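Local coordinates for protein MCG133388, isoform CRA_f (Mus musculus, PDB 4ZPO) that probably mediates calcium-dependent cell adhesion, this piece being the first three extracellular cadherin domains of protocadherin gamma C5, and may help specify neuronal connections, at residues S32-F46 with L75-L87. Sequence-based numbering, arbitrary orientation.
Sequences SRRLRLGSEENGRYF and LPVQVVTEHPLEL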
loop_
_atom_site.group_PDB
_atom_site.type_symbol
_atom_site.label_atom_id
_atom_site.label_comp_id
_atom_site.label_asym_id
_atom_site.label_seq_id
_atom_site.Cartn_x
_atom_site.Cartn_y
_atom_site.Cartn_z
ATOM N N SER A 32 -8.961 -36.596 -53.675
ATOM C CA SER A 32 -8.624 -38.000 -53.897
ATOM C C SER A 32 -7.955 -38.635 -52.681
ATOM O O SER A 32 -8.209 -39.795 -52.357
ATOM C CB SER A 32 -7.714 -38.140 -55.120
ATOM O OG SER A 32 -8.356 -37.661 -56.289
ATOM N N ARG A 33 -7.099 -37.872 -52.009
ATOM C CA ARG A 33 -6.400 -38.376 -50.834
ATOM C C ARG A 33 -7.100 -37.949 -49.548
ATOM O O ARG A 33 -6.614 -38.218 -48.449
ATOM C CB ARG A 33 -4.944 -37.907 -50.831
ATOM C CG ARG A 33 -4.149 -38.371 -52.042
ATOM C CD ARG A 33 -2.656 -38.192 -51.829
ATOM N NE ARG A 33 -2.169 -38.996 -50.713
ATOM C CZ ARG A 33 -0.898 -39.046 -50.327
ATOM N NH1 ARG A 33 0.021 -38.338 -50.970
ATOM N NH2 ARG A 33 -0.545 -39.804 -49.298
ATOM N N ARG A 34 -8.243 -37.284 -49.702
ATOM C CA ARG A 34 -9.090 -36.890 -48.576
ATOM C C ARG A 34 -8.338 -36.098 -47.510
ATOM O O ARG A 34 -8.073 -36.608 -46.421
ATOM C CB ARG A 34 -9.732 -38.127 -47.943
ATOM C CG ARG A 34 -10.873 -38.716 -48.756
ATOM C CD ARG A 34 -11.296 -40.068 -48.205
ATOM N NE ARG A 34 -12.661 -40.415 -48.591
ATOM C CZ ARG A 34 -13.226 -41.594 -48.356
ATOM N NH1 ARG A 34 -12.541 -42.549 -47.744
ATOM N NH2 ARG A 34 -14.476 -41.819 -48.740
ATOM N N LEU A 35 -7.993 -34.855 -47.831
ATOM C CA LEU A 35 -7.331 -33.974 -46.876
ATOM C C LEU A 35 -8.256 -33.751 -45.685
ATOM O O LEU A 35 -9.458 -33.550 -45.854
ATOM C CB LEU A 35 -6.949 -32.648 -47.534
ATOM C CG LEU A 35 -5.895 -31.814 -46.809
ATOM C CD1 LEU A 35 -4.671 -32.657 -46.492
ATOM C CD2 LEU A 35 -5.512 -30.605 -47.648
ATOM N N ARG A 36 -7.695 -33.793 -44.481
ATOM C CA ARG A 36 -8.515 -33.916 -43.284
ATOM C C ARG A 36 -7.748 -33.593 -42.005
ATOM O O ARG A 36 -6.561 -33.902 -41.890
ATOM C CB ARG A 36 -9.076 -35.340 -43.211
ATOM C CG ARG A 36 -10.011 -35.625 -42.055
ATOM C CD ARG A 36 -9.905 -37.088 -41.657
ATOM N NE ARG A 36 -9.660 -37.939 -42.819
ATOM C CZ ARG A 36 -9.327 -39.225 -42.751
ATOM N NH1 ARG A 36 -9.198 -39.818 -41.572
ATOM N NH2 ARG A 36 -9.122 -39.917 -43.862
ATOM N N LEU A 37 -8.427 -32.968 -41.049
ATOM C CA LEU A 37 -7.880 -32.812 -39.706
ATOM C C LEU A 37 -8.116 -34.096 -38.921
ATOM O O LEU A 37 -9.097 -34.800 -39.159
ATOM C CB LEU A 37 -8.509 -31.617 -38.986
ATOM C CG LEU A 37 -8.001 -30.230 -39.389
ATOM C CD1 LEU A 37 -8.753 -29.143 -38.637
ATOM C CD2 LEU A 37 -6.504 -30.119 -39.139
ATOM N N GLY A 38 -7.212 -34.395 -37.991
ATOM C CA GLY A 38 -7.255 -35.635 -37.234
ATOM C C GLY A 38 -8.589 -35.947 -36.581
ATOM O O GLY A 38 -9.349 -36.783 -37.070
ATOM N N SER A 39 -8.874 -35.276 -35.470
ATOM C CA SER A 39 -10.116 -35.508 -34.744
ATOM C C SER A 39 -10.981 -34.254 -34.700
ATOM O O SER A 39 -10.594 -33.202 -35.210
ATOM C CB SER A 39 -9.822 -35.993 -33.322
ATOM O OG SER A 39 -9.045 -35.045 -32.610
ATOM N N GLU A 40 -12.153 -34.376 -34.085
ATOM C CA GLU A 40 -13.082 -33.260 -33.960
ATOM C C GLU A 40 -12.505 -32.174 -33.057
ATOM O O GLU A 40 -12.872 -31.004 -33.162
ATOM C CB GLU A 40 -14.427 -33.742 -33.412
ATOM C CG GLU A 40 -15.635 -33.067 -34.039
ATOM C CD GLU A 40 -15.872 -33.512 -35.468
ATOM O OE1 GLU A 40 -16.298 -34.669 -35.670
ATOM O OE2 GLU A 40 -15.630 -32.707 -36.390
ATOM N N GLU A 41 -11.599 -32.575 -32.170
ATOM C CA GLU A 41 -10.950 -31.648 -31.251
ATOM C C GLU A 41 -9.973 -30.738 -31.986
ATOM O O GLU A 41 -9.813 -29.569 -31.634
ATOM C CB GLU A 41 -10.226 -32.418 -30.143
ATOM C CG GLU A 41 -9.479 -31.535 -29.156
ATOM C CD GLU A 41 -10.392 -30.556 -28.445
ATOM O OE1 GLU A 41 -11.489 -30.971 -28.011
ATOM O OE2 GLU A 41 -10.016 -29.369 -28.327
ATOM N N ASN A 42 -9.320 -31.283 -33.009
ATOM C CA ASN A 42 -8.367 -30.519 -33.807
ATOM C C ASN A 42 -9.031 -29.358 -34.539
ATOM O O ASN A 42 -8.421 -28.310 -34.742
ATOM C CB ASN A 42 -7.665 -31.431 -34.815
ATOM C CG ASN A 42 -6.932 -32.576 -34.150
ATOM O OD1 ASN A 42 -7.538 -33.568 -33.748
ATOM N ND2 ASN A 42 -5.616 -32.446 -34.035
ATOM N N GLY A 43 -10.287 -29.555 -34.927
ATOM C CA GLY A 43 -11.025 -28.548 -35.669
ATOM C C GLY A 43 -11.748 -27.550 -34.787
ATOM O O GLY A 43 -12.555 -26.757 -35.272
ATOM N N ARG A 44 -11.461 -27.588 -33.489
ATOM C CA ARG A 44 -12.075 -26.658 -32.548
ATOM C C ARG A 44 -11.618 -25.228 -32.814
ATOM O O ARG A 44 -12.428 -24.300 -32.829
ATOM C CB ARG A 44 -11.751 -27.052 -31.106
ATOM C CG ARG A 44 -12.259 -26.060 -30.068
ATOM C CD ARG A 44 -11.849 -26.463 -28.660
ATOM N NE ARG A 44 -12.483 -27.708 -28.235
ATOM C CZ ARG A 44 -13.657 -27.772 -27.618
ATOM N NH1 ARG A 44 -14.332 -26.661 -27.354
ATOM N NH2 ARG A 44 -14.160 -28.947 -27.265
ATOM N N TYR A 45 -10.318 -25.057 -33.032
ATOM C CA TYR A 45 -9.752 -23.733 -33.265
ATOM C C TYR A 45 -9.292 -23.545 -34.707
ATOM O O TYR A 45 -9.007 -22.425 -35.131
ATOM C CB TYR A 45 -8.578 -23.477 -32.315
ATOM C CG TYR A 45 -8.947 -23.485 -30.849
ATOM C CD1 TYR A 45 -9.643 -22.424 -30.281
ATOM C CD2 TYR A 45 -8.587 -24.547 -30.029
ATOM C CE1 TYR A 45 -9.979 -22.427 -28.939
ATOM C CE2 TYR A 45 -8.916 -24.558 -28.686
ATOM C CZ TYR A 45 -9.612 -23.496 -28.146
ATOM O OH TYR A 45 -9.942 -23.504 -26.809
ATOM N N PHE A 46 -9.222 -24.636 -35.463
ATOM C CA PHE A 46 -8.714 -24.569 -36.830
ATOM C C PHE A 46 -9.672 -25.168 -37.859
ATOM O O PHE A 46 -10.607 -25.892 -37.518
ATOM C CB PHE A 46 -7.360 -25.274 -36.928
ATOM C CG PHE A 46 -6.304 -24.686 -36.042
ATOM C CD1 PHE A 46 -5.761 -23.442 -36.320
ATOM C CD2 PHE A 46 -5.848 -25.379 -34.934
ATOM C CE1 PHE A 46 -4.787 -22.897 -35.504
ATOM C CE2 PHE A 46 -4.874 -24.842 -34.117
ATOM C CZ PHE A 46 -4.342 -23.599 -34.402
ATOM N N LEU A 75 0.610 -25.667 -30.200
ATOM C CA LEU A 75 -0.648 -26.374 -30.406
ATOM C C LEU A 75 -0.493 -27.456 -31.468
ATOM O O LEU A 75 -0.289 -27.153 -32.644
ATOM C CB LEU A 75 -1.753 -25.394 -30.805
ATOM C CG LEU A 75 -3.117 -25.624 -30.155
ATOM C CD1 LEU A 75 -3.000 -25.533 -28.640
ATOM C CD2 LEU A 75 -4.136 -24.620 -30.674
ATOM N N PRO A 76 -0.584 -28.728 -31.055
ATOM C CA PRO A 76 -0.420 -29.858 -31.973
ATOM C C PRO A 76 -1.716 -30.255 -32.678
ATOM O O PRO A 76 -2.727 -30.514 -32.024
ATOM C CB PRO A 76 0.061 -30.980 -31.052
ATOM C CG PRO A 76 -0.597 -30.678 -29.745
ATOM C CD PRO A 76 -0.742 -29.173 -29.658
ATOM N N VAL A 77 -1.683 -30.295 -34.005
ATOM C CA VAL A 77 -2.821 -30.777 -34.775
ATOM C C VAL A 77 -2.405 -31.944 -35.663
ATOM O O VAL A 77 -1.225 -32.120 -35.964
ATOM C CB VAL A 77 -3.449 -29.668 -35.641
ATOM C CG1 VAL A 77 -4.101 -28.615 -34.760
ATOM C CG2 VAL A 77 -2.405 -29.042 -36.545
ATOM N N GLN A 78 -3.388 -32.735 -36.077
ATOM C CA GLN A 78 -3.134 -33.970 -36.803
ATOM C C GLN A 78 -3.727 -33.907 -38.208
ATOM O O GLN A 78 -4.936 -33.754 -38.373
ATOM C CB GLN A 78 -3.712 -35.152 -36.023
ATOM C CG GLN A 78 -3.283 -36.525 -36.504
ATOM C CD GLN A 78 -3.698 -37.617 -35.533
ATOM O OE1 GLN A 78 -3.760 -38.792 -35.890
ATOM N NE2 GLN A 78 -3.983 -37.228 -34.294
ATOM N N VAL A 79 -2.869 -34.012 -39.219
ATOM C CA VAL A 79 -3.319 -33.964 -40.608
ATOM C C VAL A 79 -3.272 -35.348 -41.245
ATOM O O VAL A 79 -2.219 -35.981 -41.303
ATOM C CB VAL A 79 -2.470 -32.986 -41.443
ATOM C CG1 VAL A 79 -2.851 -33.070 -42.913
ATOM C CG2 VAL A 79 -2.639 -31.564 -40.924
ATOM N N VAL A 80 -4.423 -35.811 -41.724
ATOM C CA VAL A 80 -4.541 -37.159 -42.266
ATOM C C VAL A 80 -4.790 -37.166 -43.772
ATOM O O VAL A 80 -5.694 -36.491 -44.265
ATOM C CB VAL A 80 -5.680 -37.934 -41.574
ATOM C CG1 VAL A 80 -5.771 -39.352 -42.122
ATOM C CG2 VAL A 80 -5.469 -37.952 -40.070
ATOM N N THR A 81 -3.977 -37.929 -44.495
ATOM C CA THR A 81 -4.186 -38.152 -45.921
ATOM C C THR A 81 -4.222 -39.651 -46.200
ATOM O O THR A 81 -3.498 -40.423 -45.570
ATOM C CB THR A 81 -3.087 -37.493 -46.777
ATOM O OG1 THR A 81 -1.808 -38.027 -46.414
ATOM C CG2 THR A 81 -3.079 -35.988 -46.572
ATOM N N GLU A 82 -5.068 -40.062 -47.139
ATOM C CA GLU A 82 -5.236 -41.479 -47.442
ATOM C C GLU A 82 -4.556 -41.882 -48.746
ATOM O O GLU A 82 -4.273 -41.040 -49.599
ATOM C CB GLU A 82 -6.721 -41.839 -47.509
ATOM C CG GLU A 82 -7.469 -41.664 -46.201
ATOM C CD GLU A 82 -8.910 -42.129 -46.294
ATOM O OE1 GLU A 82 -9.191 -43.035 -47.107
ATOM O OE2 GLU A 82 -9.762 -41.584 -45.562
ATOM N N HIS A 83 -4.309 -43.184 -48.878
ATOM C CA HIS A 83 -3.733 -43.778 -50.085
ATOM C C HIS A 83 -2.426 -43.116 -50.528
ATOM O O HIS A 83 -2.416 -42.334 -51.481
ATOM C CB HIS A 83 -4.747 -43.725 -51.228
ATOM C CG HIS A 83 -6.110 -44.211 -50.849
ATOM N ND1 HIS A 83 -7.166 -43.357 -50.602
ATOM C CD2 HIS A 83 -6.595 -45.463 -50.670
ATOM C CE1 HIS A 83 -8.237 -44.061 -50.290
ATOM N NE2 HIS A 83 -7.918 -45.343 -50.324
ATOM N N PRO A 84 -1.318 -43.427 -49.835
ATOM C CA PRO A 84 -1.280 -44.305 -48.663
ATOM C C PRO A 84 -1.616 -43.546 -47.383
ATOM O O PRO A 84 -1.353 -42.347 -47.295
ATOM C CB PRO A 84 0.172 -44.811 -48.639
ATOM C CG PRO A 84 0.885 -44.111 -49.790
ATOM C CD PRO A 84 0.028 -42.960 -50.198
ATOM N N LEU A 85 -2.199 -44.242 -46.413
ATOM C CA LEU A 85 -2.589 -43.622 -45.152
ATOM C C LEU A 85 -1.362 -43.130 -44.388
ATOM O O LEU A 85 -0.697 -43.902 -43.699
ATOM C CB LEU A 85 -3.395 -44.608 -44.299
ATOM C CG LEU A 85 -4.130 -44.077 -43.066
ATOM C CD1 LEU A 85 -5.467 -44.783 -42.906
ATOM C CD2 LEU A 85 -3.291 -44.251 -41.807
ATOM N N GLU A 86 -1.063 -41.843 -44.529
ATOM C CA GLU A 86 0.074 -41.243 -43.841
ATOM C C GLU A 86 -0.362 -40.044 -43.007
ATOM O O GLU A 86 -1.042 -39.142 -43.499
ATOM C CB GLU A 86 1.155 -40.832 -44.844
ATOM C CG GLU A 86 0.641 -40.042 -46.036
ATOM C CD GLU A 86 1.759 -39.521 -46.916
ATOM O OE1 GLU A 86 1.483 -39.161 -48.080
ATOM O OE2 GLU A 86 2.914 -39.467 -46.443
ATOM N N LEU A 87 0.035 -40.042 -41.739
ATOM C CA LEU A 87 -0.354 -38.985 -40.815
ATOM C C LEU A 87 0.784 -37.987 -40.627
ATOM O O LEU A 87 1.949 -38.373 -40.529
ATOM C CB LEU A 87 -0.772 -39.577 -39.466
ATOM C CG LEU A 87 -1.849 -40.666 -39.498
ATOM C CD1 LEU A 87 -1.234 -42.059 -39.591
ATOM C CD2 LEU A 87 -2.759 -40.564 -38.288
#
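Leu-37 and Val-79 form an antiparallel non-hydrogen-bonded pair, CA atoms 4.8 Å apart, placing strand 36-37 as the edge strand beside 74-81 in a cadherin-domain sheet of the Greek-key beta-sandwich. Nearby backbone bonds run from Val-80 N to Arg-36 O (2.9 Å) and from Glu-82 N to Arg-33 O (2.7 Å), both N-H groups pointing almost straight at their acceptors. Arg-33 also grips the hairpin that joins 74-81 to 86-95: its NE donates to Glu-82 O at 3.1 Å, the acceptor lying close to the guanidinium plane, and NH2 forms a salt bridge with Glu-86 OE1, the two planar groups only 19° apart. A bend at chi3 (62°) carries the guanidinium to both acceptors. Cutting the side chain back to an alanine removes the whole guanidinium, and the Glu-86 carboxylate is then likely to lose its cationic mate and the turn one of its ties. Glu-82 shares its carboxylate between Arg-36, whose NH2 meets OE2, and Arg-34, whose NH1 makes a weaker bridge to OE1; the Arg-36 guanidinium plane stands at 89° to the Glu-82 carboxylate plane, with Val-80 CG1 over one guanidinium face. On the sandwich interior, Leu-35 CD1 packs against Thr-81 CG2 (3.7 Å). Farther along, Phe-46 CD2 meets Val-77 CG1 at 3.7 Å, the side chains crossing nearly perpendicularly.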